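Local coordinates for transcriptional regulator ZitR (Lactococcus lactis subsp. cremoris, PDB 6FI9), which represses the zit operon when zinc is present, binding as a zinc-responsive homodimer to two palindromic operator sites in the zit promoter, at residues T116-E119 and L120-F124; T85-E88 and R89-L92. The protein carries 3 engineered substitutions. All coordinates share one frame; numbering follows the deposited sequence.

Contact 1: residues T116-E119 and L120-F124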
loop_
_atom_site.group_PDB
_atom_site.type_symbol
_atom_site.label_atom_id
_atom_site.label_comp_id
_atom_site.label_asym_id
_atom_site.label_seq_id
_atom_site.Cartn_x
_atom_site.Cartn_y
_atom_site.Cartn_z
ATOM N N THR A 116 -13.980 -12.210 6.713
ATOM C CA THR A 116 -14.546 -10.873 6.911
ATOM C C THR A 116 -14.939 -10.291 5.547
ATOM O O THR A 116 -16.021 -9.720 5.450
ATOM C CB THR A 116 -13.675 -9.957 7.791
ATOM O OG1 THR A 116 -12.407 -9.761 7.196
ATOM C CG2 THR A 116 -13.490 -10.497 9.205
ATOM N N TYR A 117 -14.122 -10.530 4.475
ATOM C CA TYR A 117 -14.424 -10.080 3.105
ATOM C C TYR A 117 -15.654 -10.811 2.571
ATOM O O TYR A 117 -16.414 -10.229 1.797
ATOM C CB TYR A 117 -13.265 -10.341 2.126
ATOM C CG TYR A 117 -11.923 -9.714 2.431
ATOM C CD1 TYR A 117 -11.836 -8.458 3.021
ATOM C CD2 TYR A 117 -10.743 -10.319 2.007
ATOM C CE1 TYR A 117 -10.605 -7.851 3.241
ATOM C CE2 TYR A 117 -9.508 -9.728 2.231
ATOM C CZ TYR A 117 -9.443 -8.497 2.853
ATOM O OH TYR A 117 -8.218 -7.922 3.073
ATOM N N GLN A 118 -15.820 -12.099 2.954
ATOM C CA GLN A 118 -16.948 -12.945 2.566
ATOM C C GLN A 118 -18.242 -12.351 3.136
ATOM O O GLN A 118 -19.221 -12.245 2.395
ATOM C CB GLN A 118 -16.737 -14.386 3.059
ATOM C CG GLN A 118 -17.767 -15.393 2.544
ATOM C CD GLN A 118 -17.480 -16.818 2.964
ATOM O OE1 GLN A 118 -16.811 -17.089 3.971
ATOM N NE2 GLN A 118 -17.995 -17.770 2.198
ATOM N N GLU A 119 -18.217 -11.912 4.427
ATOM C CA GLU A 119 -19.339 -11.292 5.132
ATOM C C GLU A 119 -19.825 -10.035 4.407
ATOM O O GLU A 119 -21.018 -9.929 4.120
ATOM C CB GLU A 119 -18.953 -10.958 6.582
ATOM C CG GLU A 119 -18.849 -12.165 7.500
ATOM C CD GLU A 119 -18.353 -11.852 8.900
ATOM O OE1 GLU A 119 -17.148 -11.544 9.061
ATOM O OE2 GLU A 119 -19.176 -11.924 9.841
ATOM N N LEU A 120 -18.899 -9.110 4.072
ATOM C CA LEU A 120 -19.191 -7.851 3.363
ATOM C C LEU A 120 -19.843 -8.101 2.006
ATOM O O LEU A 120 -20.738 -7.361 1.606
ATOM C CB LEU A 120 -17.939 -6.964 3.192
ATOM C CG LEU A 120 -16.869 -7.004 4.293
ATOM C CD1 LEU A 120 -15.554 -6.483 3.793
ATOM C CD2 LEU A 120 -17.295 -6.271 5.534
ATOM N N GLY A 121 -19.396 -9.151 1.331
ATOM C CA GLY A 121 -19.931 -9.571 0.044
ATOM C C GLY A 121 -21.313 -10.175 0.174
ATOM O O GLY A 121 -22.190 -9.889 -0.647
ATOM N N ASP A 122 -21.520 -10.988 1.237
ATOM C CA ASP A 122 -22.780 -11.683 1.531
ATOM C C ASP A 122 -23.950 -10.739 1.882
ATOM O O ASP A 122 -25.106 -11.181 1.854
ATOM C CB ASP A 122 -22.592 -12.764 2.617
ATOM C CG ASP A 122 -21.766 -13.983 2.210
ATOM O OD1 ASP A 122 -21.868 -14.415 1.034
ATOM O OD2 ASP A 122 -21.030 -14.514 3.071
ATOM N N LYS A 123 -23.654 -9.446 2.177
ATOM C CA LYS A 123 -24.650 -8.407 2.457
ATOM C C LYS A 123 -25.464 -8.104 1.182
ATOM O O LYS A 123 -26.613 -7.669 1.269
ATOM C CB LYS A 123 -23.964 -7.115 2.933
ATOM C CG LYS A 123 -23.187 -7.227 4.239
ATOM C CD LYS A 123 -24.016 -6.866 5.476
ATOM C CE LYS A 123 -23.177 -6.987 6.726
ATOM N NZ LYS A 123 -24.000 -7.125 7.955
ATOM N N PHE A 124 -24.845 -8.330 0.002
ATOM C CA PHE A 124 -25.404 -8.102 -1.334
ATOM C C PHE A 124 -25.888 -9.417 -1.973
ATOM O O PHE A 124 -25.329 -10.482 -1.684
ATOM C CB PHE A 124 -24.342 -7.436 -2.225
ATOM C CG PHE A 124 -23.771 -6.152 -1.679
ATOM C CD1 PHE A 124 -24.379 -4.934 -1.945
ATOM C CD2 PHE A 124 -22.610 -6.156 -0.913
ATOM C CE1 PHE A 124 -23.858 -3.742 -1.422
ATOM C CE2 PHE A 124 -22.091 -4.962 -0.391
ATOM C CZ PHE A 124 -22.723 -3.766 -0.644
#
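L120 and T116 meet one helical turn apart through a backbone bond, L120 N to T116 O at 3.2 Å with an N-H...O angle of 165°, and the same i to i+4 pattern links G121 N to Y117 O and D122 N to Q118 O before fading to a weak bond from K123 N to E119 O. The isobutyl group of L120 sits just beyond T116 O, and its CD1 continues to the edge of the Y117 ring, near the ring plane, 4.3 Å from Y117 CD1. These residues form the last turns of helix 100-122, a long helix of this MarR-family dimer whose earlier part supplies zinc ligands H106 and H110. Its apolar side suits leucine and tyrosine: Y117 packs on I23 and L25 and on L10 of the second subunit, while L120 meets V138 of that subunit. Polar residues take the outer side. The chain of Q118 runs out extended, CG anti to the backbone N (chi1 -172°), which brings its methylene CG within 3.4 Å of D122 OD2. Beyond this, Q118 OE1 receives a weak hydrogen bond from R3 NH1 of the second subunit. At the chain turn, F124 N bonds back to G121 O, 3.1 Å away.

Contact 2: residues T85-E88 and R89-L92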
loop_
_atom_site.group_PDB
_atom_site.type_symbol
_atom_site.label_atom_id
_atom_site.label_comp_id
_atom_site.label_asym_id
_atom_site.label_seq_id
_atom_site.Cartn_x
_atom_site.Cartn_y
_atom_site.Cartn_z
ATOM N N THR A 85 21.320 -34.116 -2.253
ATOM C CA THR A 85 22.414 -35.024 -2.622
ATOM C C THR A 85 23.180 -34.503 -3.856
ATOM O O THR A 85 24.362 -34.801 -4.007
ATOM C CB THR A 85 21.928 -36.482 -2.754
ATOM O OG1 THR A 85 23.060 -37.342 -2.872
ATOM C CG2 THR A 85 20.989 -36.706 -3.932
ATOM N N ASN A 86 22.500 -33.726 -4.718
ATOM C CA ASN A 86 23.080 -33.089 -5.896
ATOM C C ASN A 86 22.984 -31.562 -5.697
ATOM O O ASN A 86 22.040 -30.911 -6.168
ATOM C CB ASN A 86 22.401 -33.573 -7.184
ATOM C CG ASN A 86 22.882 -32.903 -8.447
ATOM O OD1 ASN A 86 23.902 -33.275 -9.029
ATOM N ND2 ASN A 86 22.150 -31.895 -8.899
ATOM N N ASP A 87 23.962 -31.014 -4.945
ATOM C CA ASP A 87 24.058 -29.597 -4.598
ATOM C C ASP A 87 24.453 -28.710 -5.768
ATOM O O ASP A 87 25.499 -28.917 -6.379
ATOM C CB ASP A 87 25.020 -29.387 -3.419
ATOM C CG ASP A 87 24.333 -28.953 -2.144
ATOM O OD1 ASP A 87 23.896 -27.781 -2.072
ATOM O OD2 ASP A 87 24.242 -29.779 -1.212
ATOM N N GLU A 88 23.608 -27.721 -6.078
ATOM C CA GLU A 88 23.826 -26.721 -7.126
ATOM C C GLU A 88 23.530 -25.373 -6.453
ATOM O O GLU A 88 22.595 -24.670 -6.852
ATOM C CB GLU A 88 22.892 -26.980 -8.333
ATOM C CG GLU A 88 23.211 -28.245 -9.115
ATOM C CD GLU A 88 22.221 -28.629 -10.199
ATOM O OE1 GLU A 88 21.000 -28.644 -9.918
ATOM O OE2 GLU A 88 22.670 -28.933 -11.328
ATOM N N ARG A 89 24.307 -25.057 -5.371
ATOM C CA ARG A 89 24.188 -23.899 -4.457
ATOM C C ARG A 89 22.752 -23.834 -3.840
ATOM O O ARG A 89 22.274 -22.775 -3.409
ATOM C CB ARG A 89 24.679 -22.560 -5.082
ATOM C CG ARG A 89 23.780 -21.894 -6.125
ATOM C CD ARG A 89 24.277 -20.519 -6.496
ATOM N NE ARG A 89 23.385 -19.874 -7.457
ATOM C CZ ARG A 89 23.564 -18.646 -7.930
ATOM N NH1 ARG A 89 24.602 -17.920 -7.534
ATOM N NH2 ARG A 89 22.707 -18.133 -8.803
ATOM N N VAL A 90 22.107 -25.029 -3.773
ATOM C CA VAL A 90 20.754 -25.283 -3.280
ATOM C C VAL A 90 20.711 -25.358 -1.744
ATOM O O VAL A 90 21.434 -26.147 -1.127
ATOM C CB VAL A 90 20.084 -26.515 -3.969
ATOM C CG1 VAL A 90 20.905 -27.794 -3.807
ATOM C CG2 VAL A 90 18.651 -26.723 -3.487
ATOM N N VAL A 91 19.856 -24.509 -1.147
ATOM C CA VAL A 91 19.631 -24.443 0.293
ATOM C C VAL A 91 18.146 -24.600 0.595
ATOM O O VAL A 91 17.372 -23.644 0.487
ATOM C CB VAL A 91 20.283 -23.227 1.014
ATOM C CG1 VAL A 91 21.762 -23.490 1.291
ATOM C CG2 VAL A 91 20.087 -21.912 0.247
ATOM N N LEU A 92 17.748 -25.838 0.914
ATOM C CA LEU A 92 16.374 -26.194 1.242
ATOM C C LEU A 92 16.069 -25.835 2.692
ATOM O O LEU A 92 16.923 -25.995 3.565
ATOM C CB LEU A 92 16.137 -27.692 1.008
ATOM C CG LEU A 92 14.957 -28.074 0.122
ATOM C CD1 LEU A 92 15.003 -29.535 -0.207
ATOM C CD2 LEU A 92 13.630 -27.784 0.799
#
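D87 and V90 face each other across the exposed bend of the wing, the beta-hairpin of the winged helix-turn-helix domain, in the loop between strands 79-82 and 92-95. No hydrogen bond joins 85-88 to 89-92, and the turn is shaped by backbone torsions and a few side-chain touches. The D87 side chain slants across that of V90; D87 OD1 lies 3.5 Å from V90 CG1 and 3.1 Å from V90 O, two acceptor oxygens with no hydrogen bond between them. The V90 CG1 methyl is placed by a chi1 of 57°, which sets it between the backbone N and the carbonyl carbon of V90 and directs it back to the preceding chain, where it also comes within 3.5 Å of E88 N. A beta-branched valine suits this place because one methyl can turn inward to the loop while the side chain as a whole still packs on T51, joining the wing to the segment just before helix 52-59.

The sharpest change of direction falls at R89, whose phi and psi, 55° and 26°, are those of a left-handed helical conformation, uncommon for a residue with a side chain. Its first torsion sets R89 CG alongside E88 O, 3.1 Å away, before the chain runs out extended to NE. E88 and R89 thus put two long, flexible, charged side chains at the exposed tip, as befits a surface loop. Further on, L92 enters the second strand through backbone hydrogen bonding with S82 and rests on V49 and T51. On the inner side of the bend, N86 O approaches V90 CG1 to 4.1 Å.

From the N terminus, the chain passes through the helix-turn-helix region and strand 79-82 before it reaches contact 2, which rounds the wing loop and returns the chain to strand 92-95. Helix 100-122 follows, carrying zinc ligands E105, H106 and H110, and contact 1 lies at its far end, ahead of helix 126-140. The two contacts therefore come in series, neither nested nor crossing, and each is local, closing only a turn. The centres of contact 1 and contact 2 are about 46 Å apart, on opposite sides of the chain's centre, and the two do not touch. Contact 2 belongs to the wing of the DNA-binding domain, whereas contact 1 sits where the second subunit packs against the helix end.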